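Local coordinates for protein YHDH (Escherichia coli, PDB 1O89) that probably catalyses the NADPH-dependent reduction of acrylyl-CoA to propanoyl-CoA, working as a homodimer of the zinc-containing alcohol dehydrogenase family, at residues A[24-29]-A[39-44]; A[57-62]-A[83-88]; A[240-245]-A[266-271]. All blocks are in the same frame, centred on the assembly; numbering follows the deposited sequence.

Contact 1. Residues A[24-29]-A[39-44]; sequences ALLLEQ and QTLDES
Ala24 and Gln39 face each other as an antiparallel hydrogen-bonded pair, joined by two backbone bonds. Gln39 N gives its hydrogen to Ala24 O at 2.9 Å, and Ala24 N answers to Gln39 O at 3.0 Å, the latter bond noticeably bent at 135°. The tightly packed part lies beside this pair, where Leu41 lays its side chain toward Ala24 and Leu26: its CD1 meets Ala24 CB at 3.7 Å and also touches the CD1 methyl of Leu26, 4.1 Å off. Both leucines and the alanine are buried, and Ile81 packs on Ala24 and Leu26 from a loop. Toward solvent the contact becomes polar and looser. The Gln39 side chain, extended beyond CG, runs across Leu26, with OE1 3.6 Å from the Leu26 CD2 methyl. Its NE2 then reaches Glu28 OE1 in a long bond of 3.3 Å, leaving in the amide plane but arriving well above the carboxylate plane, the two planes being 51° apart. That NE2 has its stronger partner in Ser37 OG, in the same hairpin. The whole is an antiparallel β-hairpin of strands 23-28 and 35-40, whose backbone pairing carries on to Leu41 with Leu22.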
ATOM      1  N   ALA A  24      25.038  21.941  25.906  1.00 56.37           N
ATOM      2  CA  ALA A  24      23.897  21.601  25.069  1.00 53.49           C
ATOM      3  C   ALA A  24      23.369  22.842  24.373  1.00 54.55           C
ATOM      4  O   ALA A  24      23.334  23.920  24.972  1.00 57.20           O
ATOM      5  CB  ALA A  24      22.813  20.997  25.919  1.00 52.43           C
ATOM      6  N   LEU A  25      22.975  22.698  23.111  1.00 53.03           N
ATOM      7  CA  LEU A  25      22.172  23.716  22.452  1.00 54.50           C
ATOM      8  C   LEU A  25      20.729  23.542  22.929  1.00 53.25           C
ATOM      9  O   LEU A  25      20.108  22.527  22.653  1.00 50.54           O
ATOM     10  CB  LEU A  25      22.253  23.606  20.931  1.00 54.27           C
ATOM     11  CG  LEU A  25      21.567  24.766  20.182  1.00 57.68           C
ATOM     12  CD1 LEU A  25      22.476  25.969  20.117  1.00 62.04           C
ATOM     13  CD2 LEU A  25      21.135  24.346  18.782  1.00 57.24           C
ATOM     14  N   LEU A  26      20.237  24.537  23.664  1.00 55.23           N
ATOM     15  CA  LEU A  26      18.894  24.542  24.236  1.00 55.79           C
ATOM     16  C   LEU A  26      17.987  25.535  23.496  1.00 58.47           C
ATOM     17  O   LEU A  26      18.338  26.694  23.300  1.00 60.40           O
ATOM     18  CB  LEU A  26      18.960  24.904  25.730  1.00 57.31           C
ATOM     19  CG  LEU A  26      17.740  24.575  26.607  1.00 57.58           C
ATOM     20  CD1 LEU A  26      17.604  23.078  26.796  1.00 55.85           C
ATOM     21  CD2 LEU A  26      17.817  25.268  27.974  1.00 59.82           C
ATOM     22  N   LEU A  27      16.820  25.050  23.083  1.00 58.51           N
ATOM     23  CA  LEU A  27      15.804  25.882  22.462  1.00 61.97           C
ATOM     24  C   LEU A  27      14.793  26.271  23.524  1.00 64.32           C
ATOM     25  O   LEU A  27      14.303  25.422  24.252  1.00 62.50           O
ATOM     26  CB  LEU A  27      15.111  25.125  21.328  1.00 61.07           C
ATOM     27  CG  LEU A  27      16.020  24.592  20.216  1.00 59.70           C
ATOM     28  CD1 LEU A  27      15.196  24.084  19.023  1.00 60.30           C
ATOM     29  CD2 LEU A  27      17.025  25.653  19.780  1.00 61.42           C
ATOM     30  N   GLU A  28      14.509  27.563  23.618  1.00 69.17           N
ATOM     31  CA  GLU A  28      13.527  28.096  24.561  1.00 72.90           C
ATOM     32  C   GLU A  28      12.570  29.008  23.805  1.00 77.97           C
ATOM     33  O   GLU A  28      12.978  29.669  22.851  1.00 80.01           O
ATOM     34  CB  GLU A  28      14.234  28.893  25.657  1.00 74.53           C
ATOM     35  CG  GLU A  28      15.040  28.040  26.621  1.00 72.48           C
ATOM     36  CD  GLU A  28      15.907  28.857  27.564  1.00 75.97           C
ATOM     37  OE1 GLU A  28      16.898  29.476  27.108  1.00 78.81           O
ATOM     38  OE2 GLU A  28      15.599  28.876  28.770  1.00 78.22           O
ATOM     39  N   GLN A  29      11.305  29.045  24.214  1.00 81.08           N
ATOM     40  CA  GLN A  29      10.354  29.991  23.637  1.00 86.85           C
ATOM     41  C   GLN A  29      10.242  31.180  24.582  1.00 91.44           C
ATOM     42  O   GLN A  29       9.583  31.082  25.623  1.00 92.37           O
ATOM     43  CB  GLN A  29       8.976  29.345  23.420  1.00 88.09           C
ATOM     44  CG  GLN A  29       8.714  28.897  21.980  1.00 88.62           C
ATOM     45  CD  GLN A  29       7.241  28.620  21.681  1.00 92.50           C
ATOM     46  OE1 GLN A  29       6.918  27.985  20.672  1.00 93.17           O
ATOM     47  NE2 GLN A  29       6.355  29.089  22.546  1.00 94.73           N
ATOM     48  N   GLN A  39      24.287  26.210  26.419  1.00 67.80           N
ATOM     49  CA  GLN A  39      24.145  26.342  27.864  1.00 69.96           C
ATOM     50  C   GLN A  39      24.757  25.150  28.587  1.00 68.81           C
ATOM     51  O   GLN A  39      24.891  24.060  28.026  1.00 65.66           O
ATOM     52  CB  GLN A  39      22.665  26.466  28.231  1.00 69.44           C
ATOM     53  CG  GLN A  39      22.184  27.895  28.329  1.00 74.74           C
ATOM     54  CD  GLN A  39      20.675  27.992  28.464  1.00 76.95           C
ATOM     55  OE1 GLN A  39      20.110  27.649  29.512  1.00 77.92           O
ATOM     56  NE2 GLN A  39      20.016  28.461  27.408  1.00 78.61           N
ATOM     57  N   THR A  40      25.132  25.378  29.841  1.00 72.17           N
ATOM     58  CA  THR A  40      25.619  24.323  30.722  1.00 72.39           C
ATOM     59  C   THR A  40      24.428  23.845  31.536  1.00 71.76           C
ATOM     60  O   THR A  40      23.736  24.643  32.159  1.00 74.25           O
ATOM     61  CB  THR A  40      26.748  24.870  31.621  1.00 77.37           C
ATOM     62  OG1 THR A  40      27.990  24.798  30.915  1.00 77.02           O
ATOM     63  CG2 THR A  40      26.971  23.993  32.856  1.00 79.31           C
ATOM     64  N   LEU A  41      24.179  22.541  31.515  1.00 69.30           N
ATOM     65  CA  LEU A  41      22.990  21.964  32.132  1.00 68.25           C
ATOM     66  C   LEU A  41      23.387  20.874  33.113  1.00 69.24           C
ATOM     67  O   LEU A  41      24.257  20.056  32.818  1.00 68.44           O
ATOM     68  CB  LEU A  41      22.079  21.369  31.057  1.00 64.55           C
ATOM     69  CG  LEU A  41      21.497  22.346  30.036  1.00 64.18           C
ATOM     70  CD1 LEU A  41      20.735  21.585  28.975  1.00 61.60           C
ATOM     71  CD2 LEU A  41      20.601  23.355  30.715  1.00 67.46           C
ATOM     72  N   ASP A  42      22.729  20.849  34.267  1.00 71.34           N
ATOM     73  CA  ASP A  42      22.999  19.831  35.270  1.00 73.49           C
ATOM     74  C   ASP A  42      22.493  18.467  34.793  1.00 70.60           C
ATOM     75  O   ASP A  42      21.432  18.364  34.167  1.00 67.78           O
ATOM     76  CB  ASP A  42      22.344  20.218  36.600  1.00 77.53           C
ATOM     77  CG  ASP A  42      22.935  19.475  37.783  1.00 82.37           C
ATOM     78  OD1 ASP A  42      22.599  18.284  37.960  1.00 84.17           O
ATOM     79  OD2 ASP A  42      23.736  19.992  38.590  1.00 87.00           O
ATOM     80  N   GLU A  43      23.268  17.427  35.083  1.00 71.59           N
ATOM     81  CA  GLU A  43      22.902  16.046  34.753  1.00 70.11           C
ATOM     82  C   GLU A  43      21.500  15.646  35.238  1.00 70.27           C
ATOM     83  O   GLU A  43      20.843  14.808  34.621  1.00 68.01           O
ATOM     84  CB  GLU A  43      23.919  15.063  35.354  1.00 73.31           C
ATOM     85  CG  GLU A  43      24.756  14.324  34.324  1.00 72.54           C
ATOM     86  CD  GLU A  43      26.063  13.822  34.906  1.00 78.50           C
ATOM     87  OE1 GLU A  43      26.028  13.161  35.972  1.00 82.74           O
ATOM     88  OE2 GLU A  43      27.125  14.095  34.300  1.00 79.92           O
ATOM     89  N   SER A  44      21.064  16.227  36.352  1.00 72.99           N
ATOM     90  CA  SER A  44      19.766  15.904  36.929  1.00 74.07           C
ATOM     91  C   SER A  44      18.582  16.335  36.059  1.00 70.86           C
ATOM     92  O   SER A  44      17.478  15.831  36.229  1.00 71.86           O
ATOM     93  CB  SER A  44      19.642  16.510  38.334  1.00 78.48           C
ATOM     94  OG  SER A  44      19.732  17.922  38.307  1.00 78.54           O
TER

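Contact 2. Residues A[57-62]-A[83-88]; sequences WSSLNY and GIDFAG
The Asn61 amide and the Asp85 carboxylate stand nearly perpendicular, their planes 80° apart. Ile84 covers one face of the Asn61 amide, CG1 3.6 Å from ND2, while Asp85 OD2 and a water lie near the amide plane. Asn61 ND2 donates to Asp85 OD2 at 2.9 Å, yet ND2 itself approaches OD2 from above the carboxylate plane. The water accepts from Asn61 ND2 and, at 3.0 Å, from Asp85 N, bridging the two residues; Thr147 OG1 holds the other carboxylate oxygen, OD1. With CG anti to its carbonyl carbon (chi1 -80°), Asn61 turns its amide in toward this cluster. Replacing Asn61 with an alanine is likely to take from Asp85 OD2 one of its donors, and from the water its amide partner, and to open a gap beside Ile84 CG1. Farther along, Ser58 OG gives a short 2.6 Å bond to Asp85 O, with a C=O...OG angle of 172°. The indole of Trp57 leads away toward strand 340-343 and helix 139-161, while its backbone pairs with Ala87: Ala87 N to Trp57 O is 2.9 Å. Antiparallel strands 51-59 and 85-93 are thus joined within the GroES-like domain, at the end that leads into Tyr62 of the NADP(+) site.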
ATOM      1  N   TRP A  57      28.986  12.552  18.069  1.00 48.07           N
ATOM      2  CA  TRP A  57      28.500  13.159  16.821  1.00 47.60           C
ATOM      3  C   TRP A  57      26.983  13.236  16.795  1.00 46.56           C
ATOM      4  O   TRP A  57      26.291  12.298  17.208  1.00 46.37           O
ATOM      5  CB  TRP A  57      28.956  12.353  15.586  1.00 47.72           C
ATOM      6  CG  TRP A  57      30.434  12.371  15.317  1.00 48.90           C
ATOM      7  CD1 TRP A  57      31.341  11.411  15.673  1.00 48.38           C
ATOM      8  CD2 TRP A  57      31.184  13.389  14.629  1.00 50.83           C
ATOM      9  NE1 TRP A  57      32.600  11.773  15.261  1.00 51.31           N
ATOM     10  CE2 TRP A  57      32.536  12.973  14.605  1.00 51.82           C
ATOM     11  CE3 TRP A  57      30.850  14.604  14.015  1.00 51.65           C
ATOM     12  CZ2 TRP A  57      33.557  13.735  14.019  1.00 55.67           C
ATOM     13  CZ3 TRP A  57      31.868  15.362  13.419  1.00 53.94           C
ATOM     14  CH2 TRP A  57      33.205  14.922  13.430  1.00 56.77           C
ATOM     15  N   SER A  58      26.467  14.349  16.297  1.00 47.39           N
ATOM     16  CA  SER A  58      25.053  14.475  15.939  1.00 46.98           C
ATOM     17  C   SER A  58      25.014  15.108  14.534  1.00 49.15           C
ATOM     18  O   SER A  58      25.994  14.989  13.778  1.00 50.39           O
ATOM     19  CB  SER A  58      24.314  15.315  16.987  1.00 46.76           C
ATOM     20  OG  SER A  58      22.897  15.340  16.786  1.00 45.94           O
ATOM     21  N   SER A  59      23.909  15.784  14.211  1.00 50.28           N
ATOM     22  CA  SER A  59      23.627  16.349  12.881  1.00 52.93           C
ATOM     23  C   SER A  59      22.660  17.518  12.959  1.00 53.26           C
ATOM     24  O   SER A  59      21.959  17.701  13.956  1.00 52.35           O
ATOM     25  CB  SER A  59      22.880  15.347  11.973  1.00 53.36           C
ATOM     26  OG  SER A  59      23.309  14.025  12.171  1.00 56.29           O
ATOM     27  N   LEU A  60      22.581  18.244  11.850  1.00 55.00           N
ATOM     28  CA  LEU A  60      21.503  19.174  11.602  1.00 56.53           C
ATOM     29  C   LEU A  60      20.669  18.647  10.439  1.00 58.09           C
ATOM     30  O   LEU A  60      20.865  19.058   9.298  1.00 60.25           O
ATOM     31  CB  LEU A  60      22.049  20.563  11.265  1.00 59.33           C
ATOM     32  CG  LEU A  60      22.642  21.444  12.365  1.00 58.78           C
ATOM     33  CD1 LEU A  60      22.528  22.900  11.960  1.00 62.26           C
ATOM     34  CD2 LEU A  60      21.990  21.225  13.743  1.00 56.36           C
ATOM     35  N   ASN A  61      19.736  17.735  10.723  1.00 56.93           N
ATOM     36  CA  ASN A  61      18.686  17.387   9.733  1.00 59.37           C
ATOM     37  C   ASN A  61      17.784  18.576   9.480  1.00 62.49           C
ATOM     38  O   ASN A  61      17.836  19.565  10.213  1.00 62.57           O
ATOM     39  CB  ASN A  61      17.832  16.208  10.194  1.00 57.83           C
ATOM     40  CG  ASN A  61      18.504  14.877   9.947  1.00 56.16           C
ATOM     41  OD1 ASN A  61      18.482  14.372   8.824  1.00 58.45           O
ATOM     42  ND2 ASN A  61      19.102  14.300  10.989  1.00 49.05           N
ATOM     43  N   TYR A  62      16.962  18.493   8.440  1.00 65.97           N
ATOM     44  CA  TYR A  62      16.061  19.593   8.120  1.00 70.02           C
ATOM     45  C   TYR A  62      15.122  19.870   9.301  1.00 69.07           C
ATOM     46  O   TYR A  62      14.865  21.026   9.631  1.00 70.65           O
ATOM     47  CB  TYR A  62      15.276  19.315   6.824  1.00 74.54           C
ATOM     48  CG  TYR A  62      14.561  20.522   6.264  1.00 80.11           C
ATOM     49  CD1 TYR A  62      15.257  21.696   5.969  1.00 83.05           C
ATOM     50  CD2 TYR A  62      13.189  20.493   6.018  1.00 85.35           C
ATOM     51  CE1 TYR A  62      14.607  22.816   5.441  1.00 88.71           C
ATOM     52  CE2 TYR A  62      12.522  21.616   5.488  1.00 91.01           C
ATOM     53  CZ  TYR A  62      13.245  22.769   5.208  1.00 92.74           C
ATOM     54  OH  TYR A  62      12.612  23.875   4.701  1.00 99.19           O
ATOM     55  N   GLY A  83      18.143  17.653  17.705  1.00 45.91           N
ATOM     56  CA  GLY A  83      19.029  16.596  17.213  1.00 44.69           C
ATOM     57  C   GLY A  83      18.298  15.268  17.204  1.00 44.59           C
ATOM     58  O   GLY A  83      18.326  14.547  18.197  1.00 43.85           O
ATOM     59  N   ILE A  84      17.637  14.947  16.091  1.00 46.24           N
ATOM     60  CA  ILE A  84      16.913  13.685  15.994  1.00 46.96           C
ATOM     61  C   ILE A  84      17.824  12.486  15.852  1.00 45.99           C
ATOM     62  O   ILE A  84      17.383  11.365  16.074  1.00 47.02           O
ATOM     63  CB  ILE A  84      15.851  13.693  14.850  1.00 49.93           C
ATOM     64  CG1 ILE A  84      16.497  13.853  13.463  1.00 49.82           C
ATOM     65  CG2 ILE A  84      14.812  14.789  15.104  1.00 52.20           C
ATOM     66  CD1 ILE A  84      15.484  13.805  12.315  1.00 52.34           C
ATOM     67  N   ASP A  85      19.075  12.715  15.463  1.00 45.49           N
ATOM     68  CA  ASP A  85      20.074  11.650  15.364  1.00 45.05           C
ATOM     69  C   ASP A  85      21.244  11.917  16.310  1.00 43.65           C
ATOM     70  O   ASP A  85      21.663  13.060  16.468  1.00 43.49           O
ATOM     71  CB  ASP A  85      20.701  11.618  13.970  1.00 46.11           C
ATOM     72  CG  ASP A  85      19.706  11.444  12.860  1.00 47.52           C
ATOM     73  OD1 ASP A  85      18.528  11.058  13.091  1.00 48.05           O
ATOM     74  OD2 ASP A  85      20.056  11.677  11.681  1.00 47.42           O
ATOM     75  N   PHE A  86      21.769  10.877  16.940  1.00 42.96           N
ATOM     76  CA  PHE A  86      23.082  10.978  17.560  1.00 42.33           C
ATOM     77  C   PHE A  86      23.809   9.645  17.565  1.00 42.62           C
ATOM     78  O   PHE A  86      23.208   8.604  17.381  1.00 42.79           O
ATOM     79  CB  PHE A  86      23.009  11.585  18.980  1.00 42.68           C
ATOM     80  CG  PHE A  86      22.303  10.724  20.006  1.00 42.83           C
ATOM     81  CD1 PHE A  86      22.922   9.621  20.558  1.00 43.65           C
ATOM     82  CD2 PHE A  86      21.037  11.051  20.444  1.00 43.18           C
ATOM     83  CE1 PHE A  86      22.273   8.848  21.514  1.00 45.20           C
ATOM     84  CE2 PHE A  86      20.393  10.285  21.407  1.00 43.78           C
ATOM     85  CZ  PHE A  86      21.014   9.187  21.937  1.00 44.64           C
ATOM     86  N   ALA A  87      25.117   9.700  17.767  1.00 42.92           N
ATOM     87  CA  ALA A  87      25.920   8.505  17.972  1.00 44.25           C
ATOM     88  C   ALA A  87      27.027   8.827  18.946  1.00 45.25           C
ATOM     89  O   ALA A  87      27.551   9.935  18.947  1.00 46.00           O
ATOM     90  CB  ALA A  87      26.504   8.007  16.651  1.00 44.53           C
ATOM     91  N   GLY A  88      27.386   7.860  19.777  1.00 46.75           N
ATOM     92  CA  GLY A  88      28.505   8.032  20.670  1.00 48.12           C
ATOM     93  C   GLY A  88      28.728   6.803  21.512  1.00 50.97           C
ATOM     94  O   GLY A  88      28.553   5.690  21.039  1.00 51.73           O
TER
HETATM   95  O   HOH W   1      19.971  15.110  13.949  1.00 45.98           O

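Contact 3. Residues A[240-245]-A[266-271]; sequences VGDKVL and GFTLPT
Asp242 N points to Thr268 O in a weak, bent bond of 3.0 Å (122° at the hydrogen), while Asp242 CA brings a C-H to the same oxygen at 3.1 Å. The side chains of these two residues lie alongside one another, pointing the same way, and Thr268 OG1 donates weakly to Asp242 OD1 over 3.2 Å. For Thr268 this follows from a chi1 of 62°, which sets OG1 between the backbone N and the carbonyl carbon. Gly266 packs close against the Asp242 side chain: its own backbone angles already call for glycine, and a CB there would probably collide with Asp242 OD1. On the buried side, Leu245 and Leu269 meet through methyls, Leu245 CD2 lying 3.6 Å from Leu269 CD1. Toward the surface Pro270, centre of an inverse gamma turn, sets its CD 3.6 Å from Asp242 O. Leu245 also packs on Val273 of the second subunit. Strand 268-272 pairs antiparallel with a strand of that subunit, so the chain entering helix 242-250 packs on a β-sheet that runs across the homodimer interface of the nucleotide-binding domain.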
ATOM      1  N   VAL A 240       7.914  13.310  -1.601  1.00 54.52           N
ATOM      2  CA  VAL A 240       7.261  14.604  -1.815  1.00 57.26           C
ATOM      3  C   VAL A 240       5.762  14.594  -1.537  1.00 57.08           C
ATOM      4  O   VAL A 240       5.224  15.569  -1.045  1.00 59.71           O
ATOM      5  CB  VAL A 240       7.632  15.256  -3.214  1.00 60.31           C
ATOM      6  CG1 VAL A 240       8.139  14.249  -4.199  1.00 59.56           C
ATOM      7  CG2 VAL A 240       6.486  16.106  -3.818  1.00 62.42           C
ATOM      8  N   GLY A 241       5.085  13.502  -1.823  1.00 55.25           N
ATOM      9  CA  GLY A 241       3.680  13.407  -1.517  1.00 55.17           C
ATOM     10  C   GLY A 241       2.883  14.284  -2.456  1.00 57.72           C
ATOM     11  O   GLY A 241       3.354  14.642  -3.545  1.00 58.71           O
ATOM     12  N   ASP A 242       1.665  14.613  -2.038  1.00 58.86           N
ATOM     13  CA  ASP A 242       0.831  15.581  -2.755  1.00 62.16           C
ATOM     14  C   ASP A 242       0.580  15.099  -4.191  1.00 61.90           C
ATOM     15  O   ASP A 242       0.330  13.917  -4.393  1.00 59.41           O
ATOM     16  CB  ASP A 242       1.482  16.970  -2.689  1.00 65.21           C
ATOM     17  CG  ASP A 242       0.502  18.095  -2.964  1.00 70.95           C
ATOM     18  OD1 ASP A 242      -0.500  18.215  -2.228  1.00 74.56           O
ATOM     19  OD2 ASP A 242       0.660  18.910  -3.893  1.00 74.80           O
ATOM     20  N   LYS A 243       0.674  16.001  -5.173  1.00 64.67           N
ATOM     21  CA  LYS A 243       0.384  15.695  -6.568  1.00 65.29           C
ATOM     22  C   LYS A 243       1.468  14.836  -7.230  1.00 62.76           C
ATOM     23  O   LYS A 243       1.163  14.064  -8.130  1.00 62.28           O
ATOM     24  CB  LYS A 243       0.183  16.992  -7.371  1.00 69.68           C
ATOM     25  CG  LYS A 243      -1.166  17.665  -7.133  1.00 73.62           C
ATOM     26  CD  LYS A 243      -1.149  19.163  -7.468  1.00 80.09           C
ATOM     27  CE  LYS A 243      -2.556  19.787  -7.420  1.00 84.58           C
ATOM     28  NZ  LYS A 243      -3.628  18.831  -6.952  1.00 82.42           N
ATOM     29  N   VAL A 244       2.722  14.975  -6.805  1.00 61.53           N
ATOM     30  CA  VAL A 244       3.811  14.171  -7.376  1.00 59.69           C
ATOM     31  C   VAL A 244       3.602  12.696  -7.088  1.00 56.20           C
ATOM     32  O   VAL A 244       3.828  11.854  -7.951  1.00 55.34           O
ATOM     33  CB  VAL A 244       5.200  14.586  -6.838  1.00 59.72           C
ATOM     34  CG1 VAL A 244       6.274  13.516  -7.180  1.00 57.12           C
ATOM     35  CG2 VAL A 244       5.598  15.934  -7.383  1.00 62.32           C
ATOM     36  N   LEU A 245       3.175  12.399  -5.866  1.00 54.70           N
ATOM     37  CA  LEU A 245       2.870  11.039  -5.457  1.00 52.02           C
ATOM     38  C   LEU A 245       1.659  10.522  -6.242  1.00 52.16           C
ATOM     39  O   LEU A 245       1.642   9.376  -6.663  1.00 50.17           O
ATOM     40  CB  LEU A 245       2.593  10.977  -3.950  1.00 50.85           C
ATOM     41  CG  LEU A 245       2.137   9.621  -3.364  1.00 48.89           C
ATOM     42  CD1 LEU A 245       3.108   8.478  -3.718  1.00 46.77           C
ATOM     43  CD2 LEU A 245       1.973   9.704  -1.851  1.00 48.35           C
ATOM     44  N   GLY A 266       3.556  18.631  -0.019  1.00 70.56           N
ATOM     45  CA  GLY A 266       2.246  18.776   0.603  1.00 71.15           C
ATOM     46  C   GLY A 266       1.859  17.499   1.329  1.00 67.45           C
ATOM     47  O   GLY A 266       2.293  16.424   0.937  1.00 64.44           O
ATOM     48  N   PHE A 267       1.047  17.614   2.378  1.00 67.73           N
ATOM     49  CA  PHE A 267       0.670  16.446   3.175  1.00 65.17           C
ATOM     50  C   PHE A 267      -0.543  15.674   2.623  1.00 64.13           C
ATOM     51  O   PHE A 267      -0.777  14.547   3.041  1.00 61.46           O
ATOM     52  CB  PHE A 267       0.453  16.828   4.650  1.00 66.41           C
ATOM     53  CG  PHE A 267      -0.852  17.525   4.923  1.00 69.88           C
ATOM     54  CD1 PHE A 267      -0.915  18.914   4.971  1.00 74.64           C
ATOM     55  CD2 PHE A 267      -2.013  16.789   5.158  1.00 69.15           C
ATOM     56  CE1 PHE A 267      -2.117  19.556   5.230  1.00 78.15           C
ATOM     57  CE2 PHE A 267      -3.208  17.412   5.411  1.00 72.49           C
ATOM     58  CZ  PHE A 267      -3.268  18.801   5.450  1.00 77.64           C
ATOM     59  N   THR A 268      -1.318  16.278   1.718  1.00 66.02           N
ATOM     60  CA  THR A 268      -2.477  15.599   1.146  1.00 65.53           C
ATOM     61  C   THR A 268      -2.042  14.626   0.053  1.00 63.03           C
ATOM     62  O   THR A 268      -0.907  14.656  -0.400  1.00 62.70           O
ATOM     63  CB  THR A 268      -3.542  16.583   0.590  1.00 69.18           C
ATOM     64  OG1 THR A 268      -2.993  17.360  -0.482  1.00 71.78           O
ATOM     65  CG2 THR A 268      -3.966  17.612   1.643  1.00 71.93           C
ATOM     66  N   LEU A 269      -2.969  13.763  -0.347  1.00 61.63           N
ATOM     67  CA  LEU A 269      -2.730  12.749  -1.357  1.00 59.05           C
ATOM     68  C   LEU A 269      -3.982  12.670  -2.219  1.00 59.96           C
ATOM     69  O   LEU A 269      -4.863  11.856  -1.965  1.00 59.00           O
ATOM     70  CB  LEU A 269      -2.425  11.398  -0.701  1.00 55.88           C
ATOM     71  CG  LEU A 269      -2.227  10.189  -1.626  1.00 54.16           C
ATOM     72  CD1 LEU A 269      -1.401  10.563  -2.852  1.00 54.49           C
ATOM     73  CD2 LEU A 269      -1.577   9.029  -0.876  1.00 51.28           C
ATOM     74  N   PRO A 270      -4.082  13.544  -3.217  1.00 62.22           N
ATOM     75  CA  PRO A 270      -5.250  13.567  -4.106  1.00 64.06           C
ATOM     76  C   PRO A 270      -5.147  12.551  -5.257  1.00 62.25           C
ATOM     77  O   PRO A 270      -4.840  12.911  -6.391  1.00 63.82           O
ATOM     78  CB  PRO A 270      -5.254  15.010  -4.627  1.00 67.48           C
ATOM     79  CG  PRO A 270      -3.824  15.407  -4.643  1.00 66.99           C
ATOM     80  CD  PRO A 270      -3.112  14.595  -3.574  1.00 63.73           C
ATOM     81  N   THR A 271      -5.419  11.291  -4.953  1.00 59.94           N
ATOM     82  CA  THR A 271      -5.308  10.211  -5.934  1.00 58.60           C
ATOM     83  C   THR A 271      -6.661   9.522  -6.086  1.00 58.62           C
ATOM     84  O   THR A 271      -7.689  10.060  -5.654  1.00 60.91           O
ATOM     85  CB  THR A 271      -4.176   9.228  -5.533  1.00 55.95           C
ATOM     86  OG1 THR A 271      -4.072   8.178  -6.502  1.00 55.25           O
ATOM     87  CG2 THR A 271      -4.469   8.501  -4.217  1.00 54.91           C
TER

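The contacts follow one another along the chain without overlap. Contacts 1 and 2 are neighbours in the same half of the molecule, with their centres about 16 Å apart and nearest atoms about 6 Å apart. Strand 35-40 of contact 1 is followed directly by strand 51-59 of contact 2, and helix 324-332 packs on side chains of both. Contact 3 sits across the molecule, its centre about 28 Å from that of contact 2 and about 38 Å from that of contact 1, in the nucleotide-binding part of the chain. NADP(+)-binding residues lie in or near contacts 2 and 3, consistent with a cofactor held between two domains; contact 3 alone reaches the second subunit.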